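Local structure of LPXTG-motif cell wall anchor domain protein (Mobiluncus mulieris, 5U5O) at residues Ala16-Asp21 with Glu165-Ser170; Leu173-Thr178 with Tyr194-Lys199; Arg189-Tyr194 with Thr210-Glu215; Cys200-Ser205 with Leu224-Thr229; Ile230-Gln235 with Asp245-Thr250. The protein probably serves in cell adhesion as a giant surface adhesin, this fragment comprising two adjoining Ig-like domains carrying intramolecular covalent cross-links. One frame throughout, in Å; residues are numbered along the deposited sequence. Where two conformers were deposited one is given.

Interaction 1: residues Ala16-Asp21 with Glu165-Ser170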
# COMPACT_ATOMS: atom_id res chain seq x y z
N ALA A 16 -8.57 5.54 3.28
CA ALA A 16 -7.43 4.63 3.19
C ALA A 16 -7.48 3.57 4.27
O ALA A 16 -8.12 3.74 5.30
CB ALA A 16 -6.13 5.39 3.28
N PHE A 17 -6.77 2.47 4.01
CA PHE A 17 -6.64 1.39 4.97
C PHE A 17 -5.25 0.79 4.86
O PHE A 17 -4.54 1.00 3.87
CB PHE A 17 -7.71 0.32 4.78
CG PHE A 17 -7.64 -0.41 3.46
CD1 PHE A 17 -8.30 0.06 2.35
CD2 PHE A 17 -6.92 -1.57 3.34
CE1 PHE A 17 -8.22 -0.64 1.15
CE2 PHE A 17 -6.84 -2.27 2.16
CZ PHE A 17 -7.50 -1.81 1.06
N ASP A 18 -4.89 0.05 5.91
CA ASP A 18 -3.57 -0.57 6.03
C ASP A 18 -3.58 -1.95 5.37
O ASP A 18 -4.02 -2.94 5.98
CB ASP A 18 -3.18 -0.67 7.52
CG ASP A 18 -1.86 -1.40 7.74
OD1 ASP A 18 -1.21 -1.83 6.76
OD2 ASP A 18 -1.47 -1.55 8.92
N VAL A 19 -3.02 -2.02 4.17
CA VAL A 19 -3.06 -3.23 3.35
C VAL A 19 -2.02 -4.27 3.78
O VAL A 19 -2.08 -5.42 3.34
CB VAL A 19 -2.90 -2.89 1.84
CG1 VAL A 19 -1.46 -2.54 1.46
CG2 VAL A 19 -3.43 -4.01 0.96
N THR A 20 -1.08 -3.86 4.62
CA THR A 20 -0.11 -4.80 5.19
C THR A 20 -0.48 -5.25 6.61
O THR A 20 0.37 -5.78 7.32
CB THR A 20 1.31 -4.21 5.18
OG1 THR A 20 1.32 -2.94 5.84
CG2 THR A 20 1.85 -4.09 3.78
N ASP A 21 -1.74 -5.06 7.01
CA ASP A 21 -2.24 -5.55 8.29
C ASP A 21 -2.41 -7.06 8.21
O ASP A 21 -3.36 -7.56 7.62
CB ASP A 21 -3.57 -4.87 8.65
CG ASP A 21 -4.05 -5.18 10.06
OD1 ASP A 21 -3.49 -6.06 10.72
OD2 ASP A 21 -5.00 -4.52 10.52
N GLU A 165 -2.85 1.34 1.71
CA GLU A 165 -1.56 1.90 2.13
C GLU A 165 -0.71 0.85 2.83
O GLU A 165 -1.12 0.31 3.87
CB GLU A 165 -1.75 3.05 3.11
CG GLU A 165 -2.46 4.25 2.52
CD GLU A 165 -2.59 5.41 3.49
OE1 GLU A 165 -2.53 5.21 4.72
OE2 GLU A 165 -2.79 6.53 2.99
N PRO A 166 0.48 0.54 2.29
CA PRO A 166 1.37 -0.34 3.05
C PRO A 166 2.06 0.41 4.19
O PRO A 166 2.24 1.62 4.11
CB PRO A 166 2.41 -0.76 2.02
CG PRO A 166 2.48 0.40 1.09
CD PRO A 166 1.09 0.97 1.01
N GLN A 167 2.45 -0.33 5.22
CA GLN A 167 3.34 0.19 6.25
C GLN A 167 4.77 -0.18 5.88
O GLN A 167 5.00 -0.97 4.96
CB GLN A 167 2.99 -0.36 7.64
CG GLN A 167 1.50 -0.31 8.00
CD GLN A 167 0.84 1.02 7.68
OE1 GLN A 167 -0.16 1.07 6.96
NE2 GLN A 167 1.40 2.09 8.21
N PHE A 168 5.72 0.43 6.58
CA PHE A 168 7.14 0.27 6.27
C PHE A 168 7.96 -0.03 7.51
O PHE A 168 7.58 0.32 8.64
CB PHE A 168 7.70 1.53 5.58
CG PHE A 168 7.02 1.83 4.28
CD1 PHE A 168 7.47 1.24 3.10
CD2 PHE A 168 5.90 2.65 4.22
CE1 PHE A 168 6.83 1.45 1.90
CE2 PHE A 168 5.27 2.89 3.02
CZ PHE A 168 5.74 2.29 1.86
N GLY A 169 9.08 -0.69 7.28
CA GLY A 169 10.08 -0.95 8.29
C GLY A 169 11.28 -0.03 8.15
O GLY A 169 11.26 0.93 7.36
N SER A 170 12.35 -0.36 8.91
CA SER A 170 13.56 0.45 8.89
C SER A 170 14.75 -0.40 9.30
O SER A 170 14.59 -1.48 9.89
CB SER A 170 13.46 1.63 9.85
OG SER A 170 13.33 1.21 11.21
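Glu-165 joins the edge of the short strand 16-18 through a parallel beta bridge with Asp-18, on the long strand 150-178, which runs on from the first Ig-like domain into the second. Two backbone bonds define the bridge. Glu-165 N donates to Phe-17 O (2.8 Å), nearly along the C=O axis. Glu-165 O accepts from Val-19 N (3.0 Å), where the donor stands 51° out of the carbonyl plane and so misses the lone pairs.

The second group of bonds runs through side chains. Residues 18-21 form a type I turn, and Asp-18 adds an Asx turn: its OD1 takes the backbone N of Thr-20 at 3.0 Å and, on its syn lone pair, Thr-20 OG1. With OG1 lodged between its own backbone N and carbonyl carbon (chi1 54°), Thr-20 can also accept from Gln-167 N at 2.9 Å with a straight 166° bond. The hydroxyl thus accepts from Gln-167 N and donates to Asp-18 OD1, bridging the two.

Apolar contacts are fewer. Val-19 CG1 faces the Glu-165 to Pro-166 peptide, and Thr-20 CG2 packs on Pro-166 CB at 3.8 Å. Phe-17 and Val-19 also pack on Leu-108 of helix 105-109. At the other end of the bridge, Ala-16 CB lies 3.5 Å from Glu-165 OE2.

Interaction 2: residues Leu173-Thr178 with Tyr194-Lys199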
# COMPACT_ATOMS: atom_id res chain seq x y z
N LEU A 173 21.86 0.92 11.60
CA LEU A 173 23.20 0.32 11.58
C LEU A 173 24.05 1.14 12.52
O LEU A 173 24.13 2.34 12.41
CB LEU A 173 23.80 0.39 10.16
CG LEU A 173 25.22 -0.18 10.03
CD1 LEU A 173 25.30 -1.67 10.40
CD2 LEU A 173 25.74 0.09 8.63
N THR A 174 24.73 0.44 13.43
CA THR A 174 25.68 1.02 14.40
C THR A 174 27.05 0.40 14.15
O THR A 174 27.13 -0.80 13.86
CB THR A 174 25.23 0.72 15.84
OG1 THR A 174 23.93 1.27 16.07
CG2 THR A 174 26.18 1.30 16.89
N LYS A 175 28.09 1.22 14.22
CA LYS A 175 29.48 0.73 14.07
C LYS A 175 30.16 0.63 15.42
O LYS A 175 30.14 1.58 16.19
CB LYS A 175 30.33 1.66 13.20
CG LYS A 175 31.71 1.10 12.84
CD LYS A 175 31.57 -0.18 12.04
CE LYS A 175 32.77 -0.64 11.24
NZ LYS A 175 33.86 -1.18 12.09
N THR A 176 30.78 -0.53 15.71
CA THR A 176 31.67 -0.69 16.89
C THR A 176 33.02 -1.14 16.39
O THR A 176 33.19 -1.57 15.25
CB THR A 176 31.09 -1.70 17.91
OG1 THR A 176 30.90 -2.94 17.26
CG2 THR A 176 29.75 -1.20 18.43
N VAL A 177 34.00 -1.12 17.32
CA VAL A 177 35.40 -1.44 17.00
C VAL A 177 36.04 -2.18 18.19
O VAL A 177 35.84 -1.75 19.30
CB VAL A 177 36.23 -0.15 16.72
CG1 VAL A 177 37.72 -0.44 16.55
CG2 VAL A 177 35.71 0.59 15.50
N THR A 178 36.82 -3.20 17.87
CA THR A 178 37.68 -3.83 18.87
C THR A 178 39.03 -4.05 18.23
O THR A 178 39.17 -4.14 17.02
CB THR A 178 37.10 -5.18 19.37
OG1 THR A 178 36.99 -6.10 18.28
CG2 THR A 178 35.77 -4.98 20.03
N TYR A 194 34.15 4.83 8.69
CA TYR A 194 33.86 3.54 8.10
C TYR A 194 32.71 3.69 7.10
O TYR A 194 31.62 4.14 7.46
CB TYR A 194 33.52 2.54 9.22
CG TYR A 194 34.64 2.41 10.28
CD1 TYR A 194 35.77 1.65 10.02
CD2 TYR A 194 34.59 3.15 11.45
CE1 TYR A 194 36.79 1.53 10.96
CE2 TYR A 194 35.61 3.02 12.43
CZ TYR A 194 36.72 2.25 12.12
OH TYR A 194 37.78 2.08 13.03
N LYS A 195 33.00 3.29 5.87
CA LYS A 195 32.07 3.53 4.77
C LYS A 195 31.16 2.35 4.54
O LYS A 195 31.64 1.21 4.43
CB LYS A 195 32.84 3.81 3.49
CG LYS A 195 31.94 4.10 2.31
CD LYS A 195 32.75 4.25 1.04
CE LYS A 195 31.87 4.26 -0.20
NZ LYS A 195 32.68 4.56 -1.42
N PHE A 196 29.86 2.63 4.42
CA PHE A 196 28.86 1.62 4.21
C PHE A 196 27.96 1.98 3.04
O PHE A 196 27.73 3.16 2.73
CB PHE A 196 27.97 1.46 5.44
CG PHE A 196 28.67 0.76 6.56
CD1 PHE A 196 28.65 -0.62 6.66
CD2 PHE A 196 29.37 1.49 7.51
CE1 PHE A 196 29.30 -1.27 7.70
CE2 PHE A 196 30.04 0.85 8.55
CZ PHE A 196 29.98 -0.53 8.64
N THR A 197 27.44 0.93 2.41
CA THR A 197 26.38 1.04 1.41
C THR A 197 25.28 0.08 1.78
O THR A 197 25.54 -1.11 2.00
CB THR A 197 26.93 0.71 0.01
OG1 THR A 197 28.06 1.54 -0.24
CG2 THR A 197 25.90 0.96 -1.06
N VAL A 198 24.07 0.60 1.96
CA VAL A 198 22.90 -0.20 2.32
C VAL A 198 21.97 -0.18 1.11
O VAL A 198 21.65 0.92 0.54
CB VAL A 198 22.20 0.40 3.53
CG1 VAL A 198 20.86 -0.28 3.81
CG2 VAL A 198 23.11 0.29 4.75
N LYS A 199 21.54 -1.33 0.64
CA LYS A 199 20.68 -1.44 -0.53
C LYS A 199 19.49 -2.28 -0.15
O LYS A 199 19.64 -3.31 0.53
CB LYS A 199 21.43 -2.13 -1.64
CG LYS A 199 22.64 -1.37 -2.12
CD LYS A 199 23.28 -2.09 -3.31
CE LYS A 199 24.43 -1.29 -3.87
NZ LYS A 199 25.09 -1.97 -5.02
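Lys-175 and Tyr-194 meet across the interior of a beta sandwich, between strands on facing sheets; the segment axes come within 9.8 Å and run roughly antiparallel (147°), with no hydrogen bond between them. The lysine chain passes over one face of the Tyr-194 ring at about a right angle. Lys-175 CE is 3.7 Å from Tyr-194 CG, and Lys-175 NZ stands 4.1 Å from the centroid of the Tyr-194 ring, 13° off the normal. That nitrogen is covalently joined to Asn-288 CG, the isopeptide cross-link, so the group over the ring is a neutral amide and the contact, though it has the geometry of a cation-pi pair, is better read as an amide over an aromatic face.

The same chain serves a second ring: Lys-175 CD approaches the edge of Phe-196, 3.8 Å from CZ. Leu-173 CD2 covers one face of Phe-196 in a CH-pi contact, 3.7 Å from the centroid.

Further out, the positioning comes from bends and neighbours. Turns at chi2 (62°) and chi4 fold the lysine back so that Lys-175 NZ reaches its own strand, donating to Thr-176 O at 3.3 Å. Phe-209 of strand 205-212 packs on both Leu-173 and Phe-196, while Trp-180 adjoins Tyr-194. At the phenol, Val-177 CG2 comes to 3.6 Å from Tyr-194 OH.

Interaction 3: residues Arg189-Tyr194 with Thr210-Glu215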
# COMPACT_ATOMS: atom_id res chain seq x y z
N ARG A 189 41.96 6.92 16.43
CA ARG A 189 40.80 6.04 16.57
C ARG A 189 39.44 6.76 16.46
O ARG A 189 38.59 6.30 15.71
CB ARG A 189 40.91 5.22 17.87
CG ARG A 189 39.80 4.21 18.06
CD ARG A 189 40.04 3.37 19.30
NE ARG A 189 38.93 2.44 19.44
CZ ARG A 189 38.94 1.35 20.22
NH1 ARG A 189 40.00 1.01 20.97
NH2 ARG A 189 37.86 0.58 20.23
N PRO A 190 39.23 7.90 17.17
CA PRO A 190 37.91 8.54 17.11
C PRO A 190 37.65 9.27 15.78
O PRO A 190 36.53 9.72 15.54
CB PRO A 190 37.91 9.56 18.25
CG PRO A 190 39.15 9.30 19.02
CD PRO A 190 40.09 8.48 18.22
N GLU A 191 38.67 9.39 14.94
CA GLU A 191 38.51 9.99 13.61
C GLU A 191 38.36 8.98 12.50
O GLU A 191 38.04 9.35 11.37
CB GLU A 191 39.69 10.92 13.32
CG GLU A 191 39.76 12.13 14.23
CD GLU A 191 38.50 12.98 14.18
OE1 GLU A 191 37.86 13.08 13.10
OE2 GLU A 191 38.13 13.55 15.23
N ALA A 192 38.52 7.70 12.80
CA ALA A 192 38.35 6.68 11.78
C ALA A 192 36.92 6.74 11.26
O ALA A 192 35.97 6.92 12.03
CB ALA A 192 38.66 5.30 12.34
N SER A 193 36.78 6.62 9.94
CA SER A 193 35.51 6.75 9.26
C SER A 193 35.25 5.52 8.41
O SER A 193 36.05 5.19 7.55
CB SER A 193 35.58 7.98 8.38
OG SER A 193 34.45 8.12 7.56
N TYR A 194 34.15 4.83 8.69
CA TYR A 194 33.86 3.54 8.10
C TYR A 194 32.71 3.69 7.10
O TYR A 194 31.62 4.14 7.46
CB TYR A 194 33.52 2.54 9.22
CG TYR A 194 34.64 2.41 10.28
CD1 TYR A 194 35.77 1.65 10.02
CD2 TYR A 194 34.59 3.15 11.45
CE1 TYR A 194 36.79 1.53 10.96
CE2 TYR A 194 35.61 3.02 12.43
CZ TYR A 194 36.72 2.25 12.12
OH TYR A 194 37.78 2.08 13.03
N THR A 210 28.96 7.24 5.84
CA THR A 210 30.03 6.86 6.75
C THR A 210 29.57 6.91 8.18
O THR A 210 28.75 7.72 8.59
CB THR A 210 31.24 7.79 6.61
OG1 THR A 210 30.91 9.08 7.13
CG2 THR A 210 31.67 7.91 5.16
N LEU A 211 30.18 6.02 8.99
CA LEU A 211 30.01 6.01 10.44
C LEU A 211 31.36 6.02 11.11
O LEU A 211 32.25 5.24 10.75
CB LEU A 211 29.29 4.73 10.89
CG LEU A 211 27.87 4.54 10.35
CD1 LEU A 211 27.37 3.17 10.79
CD2 LEU A 211 26.93 5.62 10.85
N LYS A 212 31.53 6.93 12.05
CA LYS A 212 32.62 6.78 13.02
C LYS A 212 32.23 5.73 14.07
O LYS A 212 31.09 5.29 14.20
CB LYS A 212 32.98 8.11 13.68
CG LYS A 212 33.43 9.15 12.66
CD LYS A 212 34.00 10.41 13.26
CE LYS A 212 34.62 11.28 12.18
NZ LYS A 212 33.66 11.60 11.08
N GLU A 213 33.22 5.27 14.84
CA GLU A 213 32.98 4.32 15.90
C GLU A 213 31.90 4.86 16.82
O GLU A 213 31.98 6.01 17.27
CB GLU A 213 34.27 4.06 16.67
CG GLU A 213 34.13 3.10 17.83
CD GLU A 213 35.44 2.79 18.53
OE1 GLU A 213 36.52 3.21 18.06
OE2 GLU A 213 35.40 2.06 19.54
N GLY A 214 30.89 4.04 17.09
CA GLY A 214 29.79 4.41 17.98
C GLY A 214 28.62 5.16 17.35
O GLY A 214 27.59 5.35 18.00
N GLU A 215 28.78 5.58 16.10
CA GLU A 215 27.71 6.26 15.38
C GLU A 215 26.71 5.29 14.78
O GLU A 215 27.00 4.12 14.58
CB GLU A 215 28.30 7.17 14.28
CG GLU A 215 29.12 8.32 14.84
CD GLU A 215 29.55 9.34 13.80
OE1 GLU A 215 29.67 9.00 12.59
OE2 GLU A 215 29.82 10.49 14.20
O HOH W 1 37.66 3.62 15.32
O HOH W 2 35.82 6.53 14.76
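Arg-189 grips Glu-213 side-on at the open end of the beta hairpin 193-200/205-212. Arg-189 NE meets the syn lone pair of Glu-213 OE1 at 2.9 Å, nearly straight (171°) and within 5° of the guanidinium plane. Arg-189 NH2 reaches Glu-213 OE2 at 3.0 Å along a more bent path. Both chains are extended, and their flat ends are nearly coplanar, so the two bonds fix the rotation of each group.

Two waters fill in beside this salt bridge. Water 1 lies at the edge of the Tyr-194 ring, 2.8 Å from its OH, and also contacts Glu-213 OE1 and Arg-189 O. Water 2 accepts from Glu-213 N at 2.9 Å and lies against the carbonyls of Arg-189 and Ala-192, linking the 3-10 segment to the type II turn 212-215.

The hairpin itself is secured at the hydrogen-bonded antiparallel pair of Tyr-194 and Leu-211, by reciprocal N to O bonds. Inside the turn, Glu-215 OE1 accepts from Lys-212 N at 2.8 Å, from above the carboxylate plane.

Packing surrounds these bonds. Lys-212 runs its aliphatic chain over backbone carbonyls, with CG 3.4 Å from Ala-192 O, and lies alongside Glu-191, pointing the same way. On the face that carries Ser-193 and Lys-212, Ser-193 OG rests 3.4 Å from Thr-210 CB.

Interaction 4: residues Cys200-Ser205 with Leu224-Thr229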
# COMPACT_ATOMS: atom_id res chain seq x y z
N CYS A 200 18.30 -1.87 -0.60
CA CYS A 200 17.12 -2.64 -0.34
C CYS A 200 16.49 -2.95 -1.69
O CYS A 200 16.20 -2.03 -2.49
CB CYS A 200 16.18 -1.90 0.55
SG CYS A 200 16.85 -1.42 2.19
N VAL A 201 16.29 -4.23 -1.97
CA VAL A 201 16.00 -4.65 -3.35
C VAL A 201 14.61 -4.22 -3.82
O VAL A 201 14.49 -3.61 -4.88
CB VAL A 201 16.30 -6.15 -3.63
CG1 VAL A 201 15.33 -7.07 -2.91
CG2 VAL A 201 16.28 -6.44 -5.13
N GLN A 202 13.56 -4.46 -3.03
CA GLN A 202 12.17 -4.05 -3.40
C GLN A 202 12.01 -2.54 -3.29
O GLN A 202 11.35 -1.93 -4.15
CB GLN A 202 11.13 -4.77 -2.53
CG GLN A 202 11.20 -6.30 -2.62
CD GLN A 202 10.84 -6.82 -4.00
OE1 GLN A 202 10.13 -6.15 -4.74
NE2 GLN A 202 11.32 -8.00 -4.34
N LYS A 203 12.60 -1.90 -2.30
CA LYS A 203 12.61 -0.43 -2.24
C LYS A 203 13.30 0.18 -3.46
O LYS A 203 12.91 1.25 -3.94
CB LYS A 203 13.30 0.09 -0.96
CG LYS A 203 12.91 1.54 -0.65
CD LYS A 203 13.63 2.14 0.54
CE LYS A 203 13.30 3.63 0.64
NZ LYS A 203 13.92 4.31 1.80
N GLY A 204 14.29 -0.52 -3.99
CA GLY A 204 15.11 -0.02 -5.07
C GLY A 204 16.05 1.07 -4.64
O GLY A 204 16.37 1.94 -5.44
N SER A 205 16.55 0.99 -3.40
CA SER A 205 17.32 2.07 -2.82
C SER A 205 18.79 1.72 -2.70
O SER A 205 19.13 0.53 -2.53
CB SER A 205 16.77 2.44 -1.44
OG SER A 205 16.75 1.30 -0.59
N LEU A 224 7.88 -3.87 3.88
CA LEU A 224 7.84 -5.03 4.75
C LEU A 224 8.09 -6.30 3.95
O LEU A 224 7.46 -6.58 2.94
CB LEU A 224 6.50 -5.06 5.47
CG LEU A 224 6.30 -3.91 6.46
CD1 LEU A 224 4.87 -3.94 6.99
CD2 LEU A 224 7.30 -3.96 7.61
N GLY A 225 9.08 -7.06 4.41
CA GLY A 225 9.57 -8.23 3.71
C GLY A 225 10.72 -8.02 2.76
O GLY A 225 11.11 -8.95 2.06
N ASP A 226 11.26 -6.80 2.71
CA ASP A 226 12.35 -6.52 1.80
C ASP A 226 13.63 -7.22 2.26
O ASP A 226 13.80 -7.60 3.45
CB ASP A 226 12.60 -5.00 1.69
CG ASP A 226 13.14 -4.59 0.34
OD1 ASP A 226 13.54 -5.47 -0.48
OD2 ASP A 226 13.14 -3.36 0.07
N THR A 227 14.48 -7.48 1.29
CA THR A 227 15.83 -7.96 1.53
C THR A 227 16.77 -6.77 1.43
O THR A 227 16.76 -6.05 0.41
CB THR A 227 16.23 -9.01 0.48
OG1 THR A 227 15.38 -10.15 0.62
CG2 THR A 227 17.68 -9.47 0.62
N CYS A 228 17.57 -6.54 2.48
CA CYS A 228 18.48 -5.42 2.52
C CYS A 228 19.93 -5.96 2.63
O CYS A 228 20.19 -6.91 3.44
CB CYS A 228 18.13 -4.63 3.73
SG CYS A 228 19.35 -3.50 4.38
N THR A 229 20.85 -5.40 1.89
CA THR A 229 22.27 -5.73 1.99
C THR A 229 23.00 -4.56 2.60
O THR A 229 22.68 -3.38 2.39
CB THR A 229 22.88 -6.14 0.64
OG1 THR A 229 22.79 -5.07 -0.31
CG2 THR A 229 22.17 -7.37 0.07
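Asp-226 ties the turn of a beta hairpin to the neighbouring strand 226-232. The hairpin joins strands 193-200 and 205-212, and its turn ends in a G1 beta bulge in which Gly-204 and Ser-205 both face Cys-200. From CB, with chi1 at -150°, the Asp-226 side chain swings over residues 201-203, whose phi and psi are helical. Asp-226 CG settles 3.5 Å from Gln-202 CB.

The two oxygens then take successive backbone N-H groups, each on its syn side. Asp-226 OD1 accepts from Gln-202 N at 2.7 Å, and Asp-226 OD2 accepts from Lys-203 N at 2.8 Å; these donors stand up to 26° out of the carboxylate plane. One carboxylate thus holds two adjacent amides. OD1 is also near Val-201 CG1, and its link to Thr-227 N of its own strand is weak. Asp-226 OD2 lies 3.4 Å from Cys-200 CB.

Alongside, Cys-200 and Cys-228 form an antiparallel non-hydrogen-bonded pair, and they make the disulfide of this protein, which links strand 193-200 to strand 226-232; both cysteines are modelled in two conformers. Next to them, Val-201 N donates to Thr-227 O at 3.0 Å, almost in line with the carbonyl bond (171°).

Interaction 5: residues Ile230-Gln235 with Asp245-Thr250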
# COMPACT_ATOMS: atom_id res chain seq x y z
N ILE A 230 24.01 -4.91 3.41
CA ILE A 230 24.90 -3.94 4.03
C ILE A 230 26.30 -4.33 3.56
O ILE A 230 26.72 -5.48 3.76
CB ILE A 230 24.82 -4.05 5.58
CG1 ILE A 230 23.40 -3.81 6.06
CG2 ILE A 230 25.75 -3.04 6.23
CD1 ILE A 230 23.15 -4.27 7.48
N SER A 231 27.05 -3.37 3.04
CA SER A 231 28.38 -3.59 2.50
C SER A 231 29.31 -2.56 3.08
O SER A 231 29.09 -1.35 2.91
CB SER A 231 28.38 -3.41 0.97
OG SER A 231 27.45 -4.25 0.33
N GLU A 232 30.35 -3.01 3.79
CA GLU A 232 31.37 -2.11 4.29
C GLU A 232 32.55 -2.05 3.34
O GLU A 232 32.92 -3.05 2.75
CB GLU A 232 31.88 -2.59 5.66
CG GLU A 232 32.71 -1.54 6.36
CD GLU A 232 33.14 -1.93 7.76
OE1 GLU A 232 32.56 -2.87 8.35
OE2 GLU A 232 34.05 -1.24 8.24
N ASP A 233 33.17 -0.88 3.22
CA ASP A 233 34.46 -0.78 2.57
C ASP A 233 35.54 -1.26 3.53
O ASP A 233 36.13 -0.49 4.28
CB ASP A 233 34.71 0.68 2.14
CG ASP A 233 36.01 0.86 1.37
OD1 ASP A 233 36.85 -0.06 1.27
OD2 ASP A 233 36.20 1.98 0.84
N VAL A 234 35.81 -2.56 3.46
CA VAL A 234 36.70 -3.18 4.43
C VAL A 234 38.14 -2.71 4.23
O VAL A 234 38.85 -2.44 5.21
CB VAL A 234 36.62 -4.73 4.41
CG1 VAL A 234 37.61 -5.32 5.40
CG2 VAL A 234 35.22 -5.20 4.74
N GLN A 235 38.56 -2.57 2.97
CA GLN A 235 39.93 -2.14 2.72
C GLN A 235 40.15 -0.73 3.26
O GLN A 235 41.22 -0.44 3.80
CB GLN A 235 40.27 -2.18 1.23
CG GLN A 235 41.74 -1.93 0.91
CD GLN A 235 42.65 -2.98 1.53
OE1 GLN A 235 42.50 -4.17 1.27
NE2 GLN A 235 43.60 -2.54 2.35
N ASP A 245 40.74 -6.73 9.38
CA ASP A 245 39.42 -6.42 9.93
C ASP A 245 38.47 -7.55 9.63
O ASP A 245 38.15 -7.81 8.46
CB ASP A 245 38.89 -5.13 9.30
CG ASP A 245 37.65 -4.60 9.99
OD1 ASP A 245 37.16 -5.14 11.00
OD2 ASP A 245 37.13 -3.59 9.42
N THR A 246 38.01 -8.21 10.69
CA THR A 246 36.94 -9.19 10.59
C THR A 246 35.66 -8.49 11.01
O THR A 246 35.55 -8.04 12.14
CB THR A 246 37.21 -10.40 11.48
OG1 THR A 246 38.44 -11.00 11.07
CG2 THR A 246 36.11 -11.45 11.33
N VAL A 247 34.73 -8.33 10.07
CA VAL A 247 33.52 -7.62 10.39
C VAL A 247 32.51 -8.62 10.92
O VAL A 247 32.15 -9.58 10.24
CB VAL A 247 32.99 -6.82 9.19
CG1 VAL A 247 31.77 -6.01 9.60
CG2 VAL A 247 34.07 -5.89 8.65
N LYS A 248 32.03 -8.36 12.13
CA LYS A 248 31.07 -9.22 12.76
C LYS A 248 29.73 -8.51 12.87
O LYS A 248 29.60 -7.51 13.57
CB LYS A 248 31.59 -9.66 14.14
CG LYS A 248 33.01 -10.25 14.10
CD LYS A 248 33.50 -10.70 15.48
CE LYS A 248 34.90 -11.30 15.43
NZ LYS A 248 35.39 -11.73 16.76
N PHE A 249 28.73 -9.04 12.17
CA PHE A 249 27.39 -8.46 12.19
C PHE A 249 26.51 -9.16 13.21
O PHE A 249 26.50 -10.39 13.28
CB PHE A 249 26.72 -8.54 10.82
CG PHE A 249 27.39 -7.72 9.76
CD1 PHE A 249 27.03 -6.39 9.57
CD2 PHE A 249 28.33 -8.28 8.93
CE1 PHE A 249 27.58 -5.63 8.53
CE2 PHE A 249 28.90 -7.53 7.90
CZ PHE A 249 28.52 -6.20 7.70
N THR A 250 25.77 -8.39 14.00
CA THR A 250 24.77 -8.92 14.92
C THR A 250 23.52 -8.08 14.79
O THR A 250 23.58 -6.98 14.23
CB THR A 250 25.26 -8.87 16.38
OG1 THR A 250 25.66 -7.54 16.70
CG2 THR A 250 26.45 -9.79 16.59
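Ile-230 and Phe-249 begin a contact between strands of facing sheets, whose segment axes approach to 10.2 Å at 159°, with no hydrogen bond between the segments. The isoleucine CG2 lies 3.9 Å from Phe-249 CE1, the two side chains sliding past one another in opposite directions.

Next along, Glu-232 projects into the interior. Its CG is anti to the backbone N (chi1 -167°) and the chain stays extended, which carries the carboxylate to Val-247. Glu-232 OE1 faces both methyls, 3.4 Å from Val-247 CG2 and 3.5 Å from Val-247 CG1. The other oxygen, OE2, comes within 4.0 Å of Asp-245 OD2; the acids approach from opposite directions with their carboxylate planes 77° apart. Asn-288, the partner of Lys-175 in the covalent cross-link, lies close to both carboxylates, and Lys-175 itself packs on Glu-232.

Val-234, in the first turn of helix 234-241, closes the other end. Its CG2 meets Val-247 CG2 at 4.1 Å, and its CG1 lies 4.1 Å from Asp-245 CB. Asp-233 supplies the N-cap of this helix, its OD1 accepting from Gly-236 N.

A buried Glu or Asp beside a Lys-Asn bond is characteristic of intramolecular isopeptide sites in Ig-like adhesin domains, where it commonly assists bond formation. Glu-232 or Asp-245 could play that part here, between the two sheets of a beta sandwich.

Overall arrangement
Interaction 1 marks the junction of the two domains, and interactions 2 to 5 belong to the second. Interaction 4 is the nearest of these, its centre about 15 Å from that of interaction 1, with Leu-224 packing on Gln-167 and Thr-20. Interactions 2 and 5 lie about 7 Å apart between centres and both adjoin the isopeptide bond, interaction 2 through Lys-175 and interaction 5 through the acids beside Asn-288; backbone bonds from Lys-195 and Thr-197 to Asp-233 and Ser-231 join their strands. Interaction 3, centres about 9 Å apart from interaction 2, shares Tyr-194 and bonds Gly-214 N to Lys-175 O at 2.7 Å. Interaction 4, which holds the disulfide, has its centre about 18 Å from that of interaction 2.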